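Local coordinates for enoyl-CoA hydratase (Mycobacterium tuberculosis, PDB 5KJP), which probably catalyses the reversible hydration of the double bond of 2-enoyl-CoA thioesters in fatty acid metabolism, as a member of the crotonase superfamily, at residues 99-107 against 210-218. Sequence-based numbering, arbitrary orientation.
Sequences RPPTKPLIA and LAVVATKRI
Pro101 O receives the ammonium end of Lys216, whose NZ lies 2.9 Å away and stands above the carbonyl plane, 48° out of it, so the approach is over the face of the C=O group. The side chain of Lys216 gets there at full stretch: with CG anti to the backbone N (chi1 168°) and the chain extended beyond CG, it leaves helix 209-221 as a straight rod. Its methylenes run past the next carbonyl, Thr102 O, which sits 3.3 Å from Lys216 CD. That oxygen is instead bridged to the helix by water 1, which donates to Thr102 O at 2.7 Å and to Val213 O at 2.9 Å. Beside it Thr102 CG2 rests 3.7 Å from Val213 CG1. In the crotonase fold of this chain, the turn leads into strand 105-109 of the main sheet, and the helix belongs to the C-terminal helical part. Lys103 O takes the second bond from Lys216 NZ, at 2.8 Å, again over its face (57° out of plane). Asp125 OD2 forms a salt bridge with the same NZ and also accepts from Leu105 N, tying the lysine to the start of the strand. Lys103 NZ turns elsewhere, to Leu54 O and Leu60 O. Pro104 closes the contact by pressing CG onto Val212 CG1, a tight 3.5 Å, with Leu168 of the second subunit also packing on this proline.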
# COMPACT_ATOMS: atom_id res chain seq x y z
N ARG A 99 -19.76 5.50 -8.64
CA ARG A 99 -19.62 6.74 -9.40
C ARG A 99 -19.13 7.86 -8.48
O ARG A 99 -19.86 8.81 -8.21
CB ARG A 99 -20.95 7.11 -10.06
CG ARG A 99 -20.89 8.31 -11.00
CD ARG A 99 -22.28 8.79 -11.36
NE ARG A 99 -22.25 10.08 -12.05
CZ ARG A 99 -21.91 10.25 -13.32
NH1 ARG A 99 -21.58 9.20 -14.07
NH2 ARG A 99 -21.91 11.46 -13.86
N PRO A 100 -17.88 7.75 -8.00
CA PRO A 100 -17.34 8.78 -7.09
C PRO A 100 -17.28 10.14 -7.78
O PRO A 100 -17.07 10.20 -8.99
CB PRO A 100 -15.93 8.26 -6.75
CG PRO A 100 -15.91 6.83 -7.21
CD PRO A 100 -16.87 6.73 -8.33
N PRO A 101 -17.45 11.23 -7.02
CA PRO A 101 -17.44 12.56 -7.62
C PRO A 101 -16.08 12.93 -8.21
O PRO A 101 -15.06 12.33 -7.86
CB PRO A 101 -17.79 13.48 -6.45
CG PRO A 101 -17.30 12.74 -5.25
CD PRO A 101 -17.56 11.28 -5.55
N THR A 102 -16.08 13.92 -9.09
CA THR A 102 -14.86 14.47 -9.65
C THR A 102 -14.13 15.35 -8.64
O THR A 102 -12.92 15.24 -8.45
CB THR A 102 -15.17 15.27 -10.91
OG1 THR A 102 -15.74 14.38 -11.89
CG2 THR A 102 -13.91 15.92 -11.48
N LYS A 103 -14.88 16.22 -7.97
CA LYS A 103 -14.32 17.11 -6.97
C LYS A 103 -14.04 16.34 -5.67
O LYS A 103 -14.60 15.27 -5.46
CB LYS A 103 -15.26 18.29 -6.74
CG LYS A 103 -15.36 19.21 -7.96
CD LYS A 103 -16.38 20.33 -7.76
CE LYS A 103 -16.55 21.13 -9.04
NZ LYS A 103 -17.72 22.05 -8.97
N PRO A 104 -13.17 16.88 -4.80
CA PRO A 104 -12.84 16.15 -3.57
C PRO A 104 -14.03 15.97 -2.62
O PRO A 104 -14.89 16.85 -2.47
CB PRO A 104 -11.75 17.01 -2.91
CG PRO A 104 -11.19 17.83 -4.02
CD PRO A 104 -12.34 18.09 -4.95
N LEU A 105 -14.08 14.80 -2.00
CA LEU A 105 -15.11 14.46 -1.04
C LEU A 105 -14.46 13.98 0.25
O LEU A 105 -13.63 13.08 0.24
CB LEU A 105 -16.04 13.38 -1.60
CG LEU A 105 -17.10 12.83 -0.65
CD1 LEU A 105 -18.09 13.91 -0.22
CD2 LEU A 105 -17.80 11.65 -1.32
N ILE A 106 -14.87 14.59 1.35
CA ILE A 106 -14.40 14.20 2.68
C ILE A 106 -15.55 13.55 3.44
O ILE A 106 -16.65 14.10 3.50
CB ILE A 106 -13.90 15.42 3.47
CG1 ILE A 106 -12.76 16.13 2.73
CG2 ILE A 106 -13.47 15.01 4.89
CD1 ILE A 106 -12.59 17.59 3.13
N ALA A 107 -15.30 12.38 4.03
CA ALA A 107 -16.29 11.79 4.93
C ALA A 107 -16.00 12.19 6.38
O ALA A 107 -14.88 12.00 6.86
CB ALA A 107 -16.32 10.27 4.78
N LEU A 210 -8.72 24.02 -10.46
CA LEU A 210 -8.34 23.15 -11.57
C LEU A 210 -7.20 22.22 -11.18
O LEU A 210 -7.17 21.06 -11.58
CB LEU A 210 -7.94 23.98 -12.80
CG LEU A 210 -9.02 24.92 -13.34
CD1 LEU A 210 -8.44 25.82 -14.42
CD2 LEU A 210 -10.21 24.11 -13.86
N ALA A 211 -6.26 22.74 -10.40
CA ALA A 211 -5.10 21.96 -9.99
C ALA A 211 -5.51 20.87 -9.00
O ALA A 211 -5.03 19.75 -9.06
CB ALA A 211 -4.03 22.87 -9.38
N VAL A 212 -6.43 21.21 -8.09
CA VAL A 212 -6.94 20.25 -7.12
C VAL A 212 -7.67 19.10 -7.82
O VAL A 212 -7.42 17.92 -7.53
CB VAL A 212 -7.88 20.94 -6.10
CG1 VAL A 212 -8.73 19.92 -5.36
CG2 VAL A 212 -7.07 21.80 -5.12
N VAL A 213 -8.53 19.43 -8.77
CA VAL A 213 -9.31 18.41 -9.46
C VAL A 213 -8.39 17.55 -10.32
O VAL A 213 -8.53 16.33 -10.36
CB VAL A 213 -10.43 19.03 -10.32
CG1 VAL A 213 -10.89 18.06 -11.41
CG2 VAL A 213 -11.60 19.44 -9.43
N ALA A 214 -7.42 18.19 -10.98
CA ALA A 214 -6.46 17.45 -11.81
C ALA A 214 -5.59 16.53 -10.96
O ALA A 214 -5.24 15.43 -11.38
CB ALA A 214 -5.58 18.41 -12.59
N THR A 215 -5.25 16.99 -9.76
CA THR A 215 -4.42 16.21 -8.86
C THR A 215 -5.16 14.95 -8.43
O THR A 215 -4.60 13.84 -8.45
CB THR A 215 -4.00 17.03 -7.63
OG1 THR A 215 -3.09 18.06 -8.05
CG2 THR A 215 -3.30 16.15 -6.60
N LYS A 216 -6.42 15.11 -8.06
CA LYS A 216 -7.24 13.96 -7.68
C LYS A 216 -7.39 13.01 -8.86
O LYS A 216 -7.30 11.79 -8.71
CB LYS A 216 -8.62 14.41 -7.18
CG LYS A 216 -9.60 13.26 -7.04
CD LYS A 216 -10.90 13.67 -6.37
CE LYS A 216 -11.95 12.58 -6.56
NZ LYS A 216 -13.19 12.83 -5.75
N ARG A 217 -7.63 13.58 -10.04
CA ARG A 217 -7.79 12.79 -11.24
C ARG A 217 -6.56 11.93 -11.53
O ARG A 217 -6.68 10.75 -11.87
CB ARG A 217 -8.08 13.69 -12.44
CG ARG A 217 -8.40 12.92 -13.69
CD ARG A 217 -8.89 13.81 -14.81
NE ARG A 217 -8.96 13.06 -16.06
CZ ARG A 217 -9.08 13.62 -17.26
NH1 ARG A 217 -9.15 14.94 -17.38
NH2 ARG A 217 -9.14 12.85 -18.34
N ILE A 218 -5.37 12.50 -11.38
CA ILE A 218 -4.15 11.75 -11.68
C ILE A 218 -3.97 10.64 -10.65
O ILE A 218 -3.68 9.50 -11.02
CB ILE A 218 -2.91 12.68 -11.72
CG1 ILE A 218 -2.97 13.57 -12.96
CG2 ILE A 218 -1.62 11.86 -11.72
CD1 ILE A 218 -2.14 14.83 -12.85
O HOH W 1 -10.78 14.53 -10.01